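Local coordinates for D-mannose isomerase (Marinomonas mediterranea, PDB 5X32), which catalyses the reversible isomerisation of D-mannose to D-fructose and, less efficiently, also acts on D-lyxose, at residues A[2-6]-A[341-346]; A[28-34]-A[77-81]; A[50-56]-A[84-89]. All blocks are in the same frame, centred on the assembly; numbering follows the deposited sequence.

Contact 1 (A[2-6]-A[341-346])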
loop_
_atom_site.group_PDB
_atom_site.type_symbol
_atom_site.label_atom_id
_atom_site.label_comp_id
_atom_site.label_asym_id
_atom_site.label_seq_id
_atom_site.Cartn_x
_atom_site.Cartn_y
_atom_site.Cartn_z
ATOM N N SER A 2 -15.284 4.492 -26.054
ATOM C CA SER A 2 -14.552 3.325 -26.507
ATOM C C SER A 2 -13.815 2.713 -25.316
ATOM O O SER A 2 -13.086 1.728 -25.430
ATOM C CB SER A 2 -13.610 3.690 -27.643
ATOM O OG SER A 2 -12.325 3.964 -27.138
ATOM N N TYR A 3 -14.002 3.349 -24.172
ATOM C CA TYR A 3 -13.394 2.944 -22.925
ATOM C C TYR A 3 -14.533 2.606 -21.992
ATOM O O TYR A 3 -15.675 2.977 -22.253
ATOM C CB TYR A 3 -12.529 4.052 -22.320
ATOM C CG TYR A 3 -11.154 4.225 -22.918
ATOM C CD1 TYR A 3 -10.143 3.301 -22.667
ATOM C CD2 TYR A 3 -10.855 5.332 -23.700
ATOM C CE1 TYR A 3 -8.878 3.460 -23.202
ATOM C CE2 TYR A 3 -9.598 5.507 -24.237
ATOM C CZ TYR A 3 -8.611 4.574 -23.984
ATOM O OH TYR A 3 -7.359 4.756 -24.524
ATOM N N PRO A 4 -14.240 1.865 -20.914
ATOM C CA PRO A 4 -15.239 1.712 -19.854
ATOM C C PRO A 4 -15.427 3.017 -19.081
ATOM O O PRO A 4 -14.568 3.905 -19.143
ATOM C CB PRO A 4 -14.632 0.648 -18.938
ATOM C CG PRO A 4 -13.460 0.083 -19.665
ATOM C CD PRO A 4 -13.030 1.058 -20.681
ATOM N N ALA A 5 -16.535 3.132 -18.358
ATOM C CA ALA A 5 -16.754 4.290 -17.514
ATOM C C ALA A 5 -15.953 4.084 -16.236
ATOM O O ALA A 5 -16.422 3.423 -15.302
ATOM C CB ALA A 5 -18.228 4.464 -17.212
ATOM N N PHE A 6 -14.760 4.680 -16.183
ATOM C CA PHE A 6 -13.828 4.384 -15.104
ATOM C C PHE A 6 -14.299 4.961 -13.799
ATOM O O PHE A 6 -13.843 4.537 -12.735
ATOM C CB PHE A 6 -12.435 4.902 -15.418
ATOM C CG PHE A 6 -11.807 4.247 -16.597
ATOM C CD1 PHE A 6 -11.454 2.896 -16.543
ATOM C CD2 PHE A 6 -11.552 4.965 -17.755
ATOM C CE1 PHE A 6 -10.865 2.274 -17.628
ATOM C CE2 PHE A 6 -10.964 4.352 -18.843
ATOM C CZ PHE A 6 -10.618 2.998 -18.785
ATOM N N TRP A 341 -6.365 5.770 -15.724
ATOM C CA TRP A 341 -7.128 4.577 -16.055
ATOM C C TRP A 341 -6.932 4.146 -17.520
ATOM O O TRP A 341 -6.857 2.956 -17.804
ATOM C CB TRP A 341 -8.612 4.787 -15.765
ATOM C CG TRP A 341 -9.010 4.325 -14.400
ATOM C CD1 TRP A 341 -9.354 5.115 -13.341
ATOM C CD2 TRP A 341 -9.087 2.961 -13.929
ATOM N NE1 TRP A 341 -9.644 4.333 -12.240
ATOM C CE2 TRP A 341 -9.492 3.010 -12.574
ATOM C CE3 TRP A 341 -8.867 1.705 -14.522
ATOM C CZ2 TRP A 341 -9.678 1.855 -11.802
ATOM C CZ3 TRP A 341 -9.049 0.548 -13.739
ATOM C CH2 TRP A 341 -9.449 0.639 -12.401
ATOM N N GLU A 342 -6.869 5.093 -18.453
ATOM C CA GLU A 342 -6.685 4.728 -19.859
ATOM C C GLU A 342 -5.362 4.007 -20.038
ATOM O O GLU A 342 -5.324 2.901 -20.585
ATOM C CB GLU A 342 -6.775 5.951 -20.766
ATOM C CG GLU A 342 -8.217 6.374 -21.000
ATOM C CD GLU A 342 -8.361 7.777 -21.589
ATOM O OE1 GLU A 342 -7.346 8.372 -22.029
ATOM O OE2 GLU A 342 -9.504 8.289 -21.591
ATOM N N PHE A 343 -4.288 4.600 -19.527
ATOM C CA PHE A 343 -2.993 3.942 -19.616
ATOM C C PHE A 343 -3.055 2.542 -18.996
ATOM O O PHE A 343 -2.540 1.574 -19.572
ATOM C CB PHE A 343 -1.908 4.756 -18.908
ATOM C CG PHE A 343 -0.611 4.008 -18.750
ATOM C CD1 PHE A 343 0.285 3.915 -19.795
ATOM C CD2 PHE A 343 -0.319 3.343 -17.569
ATOM C CE1 PHE A 343 1.475 3.217 -19.657
ATOM C CE2 PHE A 343 0.863 2.651 -17.427
ATOM C CZ PHE A 343 1.761 2.587 -18.480
ATOM N N SER A 344 -3.692 2.446 -17.828
ATOM C CA SER A 344 -3.797 1.180 -17.109
ATOM C C SER A 344 -4.557 0.080 -17.873
ATOM O O SER A 344 -4.130 -1.082 -17.934
ATOM C CB SER A 344 -4.464 1.420 -15.754
ATOM O OG SER A 344 -3.640 2.223 -14.933
ATOM N N TRP A 345 -5.692 0.466 -18.434
ATOM C CA TRP A 345 -6.541 -0.428 -19.187
ATOM C C TRP A 345 -5.808 -0.945 -20.417
ATOM O O TRP A 345 -5.912 -2.137 -20.774
ATOM C CB TRP A 345 -7.813 0.292 -19.596
ATOM C CG TRP A 345 -8.892 -0.605 -20.075
ATOM C CD1 TRP A 345 -9.343 -0.726 -21.359
ATOM C CD2 TRP A 345 -9.707 -1.466 -19.277
ATOM N NE1 TRP A 345 -10.375 -1.629 -21.409
ATOM C CE2 TRP A 345 -10.617 -2.103 -20.145
ATOM C CE3 TRP A 345 -9.745 -1.779 -17.916
ATOM C CZ2 TRP A 345 -11.556 -3.032 -19.697
ATOM C CZ3 TRP A 345 -10.683 -2.698 -17.471
ATOM C CH2 TRP A 345 -11.579 -3.308 -18.358
ATOM N N ASN A 346 -5.061 -0.042 -21.056
ATOM C CA ASN A 346 -4.338 -0.380 -22.281
ATOM C C ASN A 346 -2.993 -1.098 -22.063
ATOM O O ASN A 346 -2.432 -1.629 -23.013
ATOM C CB ASN A 346 -4.092 0.892 -23.127
ATOM C CG ASN A 346 -5.378 1.497 -23.646
ATOM O OD1 ASN A 346 -6.345 0.790 -23.885
ATOM N ND2 ASN A 346 -5.397 2.800 -23.822
#
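Phe6 lies against helix 331-347 with Trp341 CB below one face of its ring, 3.4 Å from the ring centroid and close to the ring normal. In return, Phe6 CB sits over the five-membered ring of Trp341. The two rings are nearly parallel, at 13°, but slid apart, so they barely overlap and most of the contact is CH-pi. One helical turn on, the edge of the Phe6 ring is directed at the face of the Trp345 pyrrole in an offset edge-to-face pair, with Phe6 CZ 4.0 Å from Trp345 CB. Pro4 uses the same face of that indole, further out, its CG over the six-membered ring and 3.6 Å from Trp345 CE2. Trp345 reaches the proline because its CG is anti to the backbone N (chi1 -166°).

Nearer the surface, Tyr3 covers the aliphatic part of Glu342: Glu342 CG stands over the middle of the phenol, 3.6 Å from the centroid of the Tyr3 ring. The carboxylate beyond it is stacked nearly parallel to the phenol plane. The phenol ends in a polar contact, as Asn346 ND2 donates to Tyr3 OH over 2.9 Å, with the hydroxyl in the plane of the amide.

Around this first shell, Phe11 of helix 9-23 meets Phe6 and Trp341 edge-to-face and also touches Trp345. Tyr337 bonds through its hydroxyl to Phe6 O and sets its ring edge-to-face with Trp341, while Trp345 pairs with the His351 ring. Phe6, Trp341 and Trp345 thus form an aromatic cluster that packs the N-terminal arm, ahead of helix 9-23, against helix 331-347, one of the late helices of the (alpha/alpha)6 barrel expected for the N-acylglucosamine 2-epimerase family.

Contact 2 (A[28-34]-A[77-81])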
loop_
_atom_site.group_PDB
_atom_site.type_symbol
_atom_site.label_atom_id
_atom_site.label_comp_id
_atom_site.label_asym_id
_atom_site.label_seq_id
_atom_site.Cartn_x
_atom_site.Cartn_y
_atom_site.Cartn_z
ATOM N N ILE A 28 -4.939 -20.132 -2.344
ATOM C CA ILE A 28 -5.199 -20.834 -1.091
ATOM C C ILE A 28 -4.293 -22.050 -0.961
ATOM O O ILE A 28 -4.302 -22.931 -1.820
ATOM C CB ILE A 28 -6.653 -21.297 -0.995
ATOM C CG1 ILE A 28 -7.577 -20.091 -1.117
ATOM C CG2 ILE A 28 -6.878 -22.079 0.299
ATOM C CD1 ILE A 28 -7.393 -19.102 0.000
ATOM N N ASP A 29 -3.468 -22.059 0.078
ATOM C CA ASP A 29 -2.650 -23.235 0.327
ATOM C C ASP A 29 -3.382 -24.105 1.348
ATOM O O ASP A 29 -3.522 -23.719 2.507
ATOM C CB ASP A 29 -1.243 -22.868 0.819
ATOM C CG ASP A 29 -0.386 -24.106 1.096
ATOM O OD1 ASP A 29 -0.838 -25.220 0.744
ATOM O OD2 ASP A 29 0.723 -23.983 1.670
ATOM N N PRO A 30 -3.847 -25.281 0.915
ATOM C CA PRO A 30 -4.659 -26.154 1.776
ATOM C C PRO A 30 -3.906 -26.470 3.053
ATOM O O PRO A 30 -4.527 -26.597 4.101
ATOM C CB PRO A 30 -4.851 -27.399 0.907
ATOM C CG PRO A 30 -4.805 -26.846 -0.499
ATOM C CD PRO A 30 -3.647 -25.883 -0.416
ATOM N N GLU A 31 -2.575 -26.491 2.953
ATOM C CA GLU A 31 -1.664 -26.622 4.095
ATOM C C GLU A 31 -1.628 -25.452 5.048
ATOM O O GLU A 31 -1.145 -25.595 6.154
ATOM C CB GLU A 31 -0.228 -26.837 3.614
ATOM C CG GLU A 31 -0.014 -28.082 2.821
ATOM C CD GLU A 31 -0.087 -29.301 3.708
ATOM O OE1 GLU A 31 0.983 -29.744 4.191
ATOM O OE2 GLU A 31 -1.216 -29.800 3.939
ATOM N N GLY A 32 -2.078 -24.282 4.608
ATOM C CA GLY A 32 -1.993 -23.089 5.437
ATOM C C GLY A 32 -1.488 -21.853 4.699
ATOM O O GLY A 32 -0.541 -21.922 3.903
ATOM N N GLY A 33 -2.141 -20.721 4.953
ATOM C CA GLY A 33 -1.747 -19.456 4.357
ATOM C C GLY A 33 -2.051 -19.357 2.882
ATOM O O GLY A 33 -2.947 -20.038 2.372
ATOM N N PHE A 34 -1.264 -18.547 2.188
ATOM C CA PHE A 34 -1.464 -18.333 0.767
ATOM C C PHE A 34 -0.188 -18.581 -0.014
ATOM O O PHE A 34 0.919 -18.337 0.473
ATOM C CB PHE A 34 -1.955 -16.894 0.494
ATOM C CG PHE A 34 -3.181 -16.514 1.278
ATOM C CD1 PHE A 34 -3.071 -15.775 2.438
ATOM C CD2 PHE A 34 -4.437 -16.928 0.882
ATOM C CE1 PHE A 34 -4.194 -15.432 3.176
ATOM C CE2 PHE A 34 -5.559 -16.593 1.613
ATOM C CZ PHE A 34 -5.436 -15.847 2.762
ATOM N N ALA A 77 -11.486 -17.302 3.525
ATOM C CA ALA A 77 -10.105 -17.148 3.079
ATOM C C ALA A 77 -9.370 -16.120 3.938
ATOM O O ALA A 77 -8.173 -16.282 4.223
ATOM C CB ALA A 77 -10.055 -16.764 1.613
ATOM N N ALA A 78 -10.075 -15.072 4.359
ATOM C CA ALA A 78 -9.457 -14.056 5.215
ATOM C C ALA A 78 -9.082 -14.658 6.561
ATOM O O ALA A 78 -8.004 -14.384 7.098
ATOM C CB ALA A 78 -10.384 -12.852 5.411
ATOM N N VAL A 79 -9.984 -15.470 7.111
ATOM C CA VAL A 79 -9.726 -16.145 8.383
ATOM C C VAL A 79 -8.603 -17.181 8.264
ATOM O O VAL A 79 -7.736 -17.283 9.139
ATOM C CB VAL A 79 -11.010 -16.800 8.923
ATOM C CG1 VAL A 79 -10.685 -17.964 9.849
ATOM C CG2 VAL A 79 -11.861 -15.746 9.627
ATOM N N HIS A 80 -8.620 -17.953 7.188
ATOM C CA HIS A 80 -7.516 -18.849 6.899
ATOM C C HIS A 80 -6.191 -18.061 6.943
ATOM O O HIS A 80 -5.203 -18.479 7.582
ATOM C CB HIS A 80 -7.746 -19.513 5.543
ATOM C CG HIS A 80 -6.638 -20.415 5.110
ATOM N ND1 HIS A 80 -6.368 -20.673 3.781
ATOM C CD2 HIS A 80 -5.722 -21.113 5.820
ATOM C CE1 HIS A 80 -5.337 -21.491 3.691
ATOM N NE2 HIS A 80 -4.927 -21.776 4.913
ATOM N N GLY A 81 -6.210 -16.878 6.332
ATOM C CA GLY A 81 -5.049 -16.013 6.320
ATOM C C GLY A 81 -4.625 -15.567 7.696
ATOM O O GLY A 81 -3.441 -15.625 8.026
#
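His80 sets its imidazole, from helix 72-89, against the backbone at the open end of a type I beta turn, Asp29 to Gly32, and is the residue most buried by the contact. A chi1 of 177° carries the ring straight off the helix to the loop that joins helix 9-23 to strand 49-51 in the helical barrel expected for this family. Backbone lines its rim: CE1 of His80 is 3.1 Å from Asp29 O, which lies near the ring plane, and His80 NE2 comes within 3.3 Å of Gly32 CA. Ile28 CG2 lies at the CE1-ND1 side of the ring, and the other branch of Ile28 puts its CD1 3.9 Å from Ala77 CB.

The turn that receives the imidazole is braced internally. Gly32 N bonds back to Asp29 O, Asp29 N bonds to Gly33 O, and Asp29 OD1 accepts from Glu31 N, which makes an Asx turn. The other carboxylate oxygen, OD2, forms a salt bridge with Arg50, so both oxygens of this buried acid are engaged.

Phe34, second in buried surface, packs on the helix backbone. Its ring is oblique to that of His80, with planes at 52°, and also meets Phe58 and Phe62 of helix 52-69, which places it between that helix and helix 72-89. Gly81 has no side chain to hold the ring off, and Phe34 CE1 lies 3.3 Å from Gly81 CA. At the ring's edge and near its plane, Phe34 CZ approaches Ala77 O to 3.1 Å, the same carbonyl that accepts the helical bond from Gly81 N.

Contact 3 (A[50-56]-A[84-89])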
loop_
_atom_site.group_PDB
_atom_site.type_symbol
_atom_site.label_atom_id
_atom_site.label_comp_id
_atom_site.label_asym_id
_atom_site.label_seq_id
_atom_site.Cartn_x
_atom_site.Cartn_y
_atom_site.Cartn_z
ATOM N N ARG A 50 7.380 -17.597 1.425
ATOM C CA ARG A 50 6.343 -16.685 1.843
ATOM C C ARG A 50 6.866 -15.496 2.605
ATOM O O ARG A 50 7.836 -15.575 3.375
ATOM C CB ARG A 50 5.273 -17.416 2.641
ATOM C CG ARG A 50 4.416 -18.213 1.694
ATOM C CD ARG A 50 3.702 -19.343 2.324
ATOM N NE ARG A 50 3.523 -20.413 1.349
ATOM C CZ ARG A 50 2.453 -21.191 1.304
ATOM N NH1 ARG A 50 1.460 -20.994 2.161
ATOM N NH2 ARG A 50 2.373 -22.142 0.390
ATOM N N HIS A 51 6.192 -14.383 2.353
ATOM C CA HIS A 51 6.605 -13.094 2.870
ATOM C C HIS A 51 5.476 -12.482 3.670
ATOM O O HIS A 51 4.309 -12.541 3.270
ATOM C CB HIS A 51 7.000 -12.162 1.725
ATOM C CG HIS A 51 7.749 -10.947 2.164
ATOM N ND1 HIS A 51 7.175 -9.957 2.933
ATOM C CD2 HIS A 51 9.022 -10.554 1.927
ATOM C CE1 HIS A 51 8.073 -9.020 3.178
ATOM N NE2 HIS A 51 9.199 -9.354 2.575
ATOM N N LEU A 52 5.841 -11.859 4.781
ATOM C CA LEU A 52 4.864 -11.270 5.671
ATOM C C LEU A 52 3.954 -10.284 4.922
ATOM O O LEU A 52 2.740 -10.267 5.157
ATOM C CB LEU A 52 5.577 -10.555 6.815
ATOM C CG LEU A 52 4.698 -9.915 7.878
ATOM C CD1 LEU A 52 3.877 -11.012 8.599
ATOM C CD2 LEU A 52 5.558 -9.114 8.811
ATOM N N VAL A 53 4.527 -9.516 3.989
ATOM C CA VAL A 53 3.756 -8.494 3.270
ATOM C C VAL A 53 2.654 -9.128 2.402
ATOM O O VAL A 53 1.534 -8.625 2.371
ATOM C CB VAL A 53 4.687 -7.569 2.414
ATOM C CG1 VAL A 53 3.887 -6.573 1.560
ATOM C CG2 VAL A 53 5.635 -6.809 3.316
ATOM N N SER A 54 2.916 -10.262 1.753
ATOM C CA SER A 54 1.821 -10.905 1.019
ATOM C C SER A 54 0.865 -11.641 1.962
ATOM O O SER A 54 -0.348 -11.696 1.707
ATOM C CB SER A 54 2.339 -11.886 -0.040
ATOM O OG SER A 54 2.955 -11.223 -1.134
ATOM N N SER A 55 1.394 -12.153 3.070
ATOM C CA SER A 55 0.551 -12.848 4.043
ATOM C C SER A 55 -0.490 -11.905 4.615
ATOM O O SER A 55 -1.647 -12.289 4.766
ATOM C CB SER A 55 1.386 -13.463 5.180
ATOM O OG SER A 55 2.023 -14.661 4.770
ATOM N N THR A 56 -0.096 -10.664 4.909
ATOM C CA THR A 56 -1.039 -9.678 5.414
ATOM C C THR A 56 -1.887 -9.089 4.290
ATOM O O THR A 56 -3.104 -8.915 4.431
ATOM C CB THR A 56 -0.314 -8.533 6.194
ATOM O OG1 THR A 56 0.643 -7.898 5.347
ATOM C CG2 THR A 56 0.428 -9.060 7.414
ATOM N N TYR A 84 -2.841 -18.352 9.478
ATOM C CA TYR A 84 -1.444 -18.481 9.053
ATOM C C TYR A 84 -0.583 -17.364 9.637
ATOM O O TYR A 84 0.593 -17.558 9.961
ATOM C CB TYR A 84 -1.331 -18.429 7.551
ATOM C CG TYR A 84 0.032 -18.787 7.029
ATOM C CD1 TYR A 84 0.449 -20.104 6.972
ATOM C CD2 TYR A 84 0.926 -17.792 6.636
ATOM C CE1 TYR A 84 1.700 -20.431 6.485
ATOM C CE2 TYR A 84 2.179 -18.106 6.158
ATOM C CZ TYR A 84 2.563 -19.425 6.080
ATOM O OH TYR A 84 3.818 -19.733 5.605
ATOM N N LEU A 85 -1.169 -16.181 9.737
ATOM C CA LEU A 85 -0.428 -15.042 10.234
ATOM C C LEU A 85 0.008 -15.331 11.654
ATOM O O LEU A 85 1.186 -15.203 11.994
ATOM C CB LEU A 85 -1.274 -13.764 10.163
ATOM C CG LEU A 85 -0.611 -12.496 10.704
ATOM C CD1 LEU A 85 0.699 -12.198 9.987
ATOM C CD2 LEU A 85 -1.558 -11.310 10.577
ATOM N N ARG A 86 -0.937 -15.794 12.465
ATOM C CA ARG A 86 -0.693 -15.896 13.899
ATOM C C ARG A 86 0.055 -17.158 14.327
ATOM O O ARG A 86 0.775 -17.148 15.323
ATOM C CB ARG A 86 -2.017 -15.823 14.640
ATOM C CG ARG A 86 -2.854 -14.638 14.252
ATOM C CD ARG A 86 -3.710 -14.238 15.402
ATOM N NE ARG A 86 -2.869 -13.705 16.456
ATOM C CZ ARG A 86 -3.088 -13.898 17.744
ATOM N NH1 ARG A 86 -4.124 -14.637 18.133
ATOM N NH2 ARG A 86 -2.258 -13.370 18.633
ATOM N N GLN A 87 -0.083 -18.235 13.575
ATOM C CA GLN A 87 0.535 -19.491 14.000
ATOM C C GLN A 87 1.890 -19.750 13.363
ATOM O O GLN A 87 2.722 -20.468 13.929
ATOM C CB GLN A 87 -0.414 -20.650 13.720
ATOM C CG GLN A 87 -1.794 -20.367 14.282
ATOM C CD GLN A 87 -2.817 -21.419 13.928
ATOM O OE1 GLN A 87 -2.526 -22.376 13.202
ATOM N NE2 GLN A 87 -4.039 -21.236 14.423
ATOM N N ARG A 88 2.113 -19.165 12.190
ATOM C CA ARG A 88 3.351 -19.401 11.469
ATOM C C ARG A 88 4.242 -18.170 11.506
ATOM O O ARG A 88 5.455 -18.294 11.721
ATOM C CB ARG A 88 3.062 -19.815 10.026
ATOM C CG ARG A 88 4.299 -20.117 9.233
ATOM C CD ARG A 88 5.205 -21.031 9.990
ATOM N NE ARG A 88 6.394 -21.401 9.237
ATOM C CZ ARG A 88 7.570 -20.819 9.435
ATOM N NH1 ARG A 88 7.671 -19.864 10.355
ATOM N NH2 ARG A 88 8.635 -21.190 8.735
ATOM N N HIS A 89 3.652 -16.994 11.275
ATOM C CA HIS A 89 4.443 -15.768 11.194
ATOM C C HIS A 89 4.735 -15.198 12.566
ATOM O O HIS A 89 5.845 -14.702 12.814
ATOM C CB HIS A 89 3.753 -14.696 10.324
ATOM C CG HIS A 89 4.051 -14.836 8.868
ATOM N ND1 HIS A 89 5.256 -14.459 8.318
ATOM C CD2 HIS A 89 3.302 -15.308 7.846
ATOM C CE1 HIS A 89 5.242 -14.709 7.020
ATOM N NE2 HIS A 89 4.068 -15.226 6.708
#
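Two successive helices, 52-69 and 72-89, form an antiparallel helical hairpin of the (alpha/alpha)6 barrel expected for this family, and His89 meets Leu52 and Ser55 where the first begins and the second ends. The short helical segments run at 153° to each other, 10.7 Å apart at closest approach. Leu52 CD1 lies over one face of the imidazole, 4.0 Å from the centroid of the His89 ring, and the same methyl also touches Leu85 CD1 at 3.7 Å. Thr56 CG2 adds a looser contact to that Leu85 methyl. The ring's two nitrogens work in different directions: His89 NE2 gives a weak, bent hydrogen bond to Ser55 OG (2.9 Å, 123°), whereas ND1 bonds to Val97 O beyond the hairpin.

The start of helix 52-69 is N-capped by His51, whose ND1 accepts from Val53 N in the plane of the imidazole. Just before it, Arg50 runs out extended from CG to NE and crosses Tyr84 at about a right angle. Its guanidinium is bound to Pro47 O, among other partners; the closest approach to the tyrosine is by the aliphatic chain, with Arg50 CD 3.3 Å from Tyr84 OH.

In the fold
Along the chain, contact 1 closes the longest loop, bringing the N-terminal arm onto helix 331-347, with contacts 2 and 3 nested inside it. These two alternate in sequence and both use helix 72-89, against which the 28-34 loop and the start of helix 52-69 are packed. Their centres are about 10 Å apart, and they are joined directly by the salt bridge from Asp29 OD2 to Arg50 NH2 and by packing of Gly33 on Tyr84. Contact 1 is separate, its centre about 33 and 34 Å from those of contacts 2 and 3. Contact 1 therefore joins the chain start to a late helix, while contacts 2 and 3 form one continuous packed region around helix 72-89.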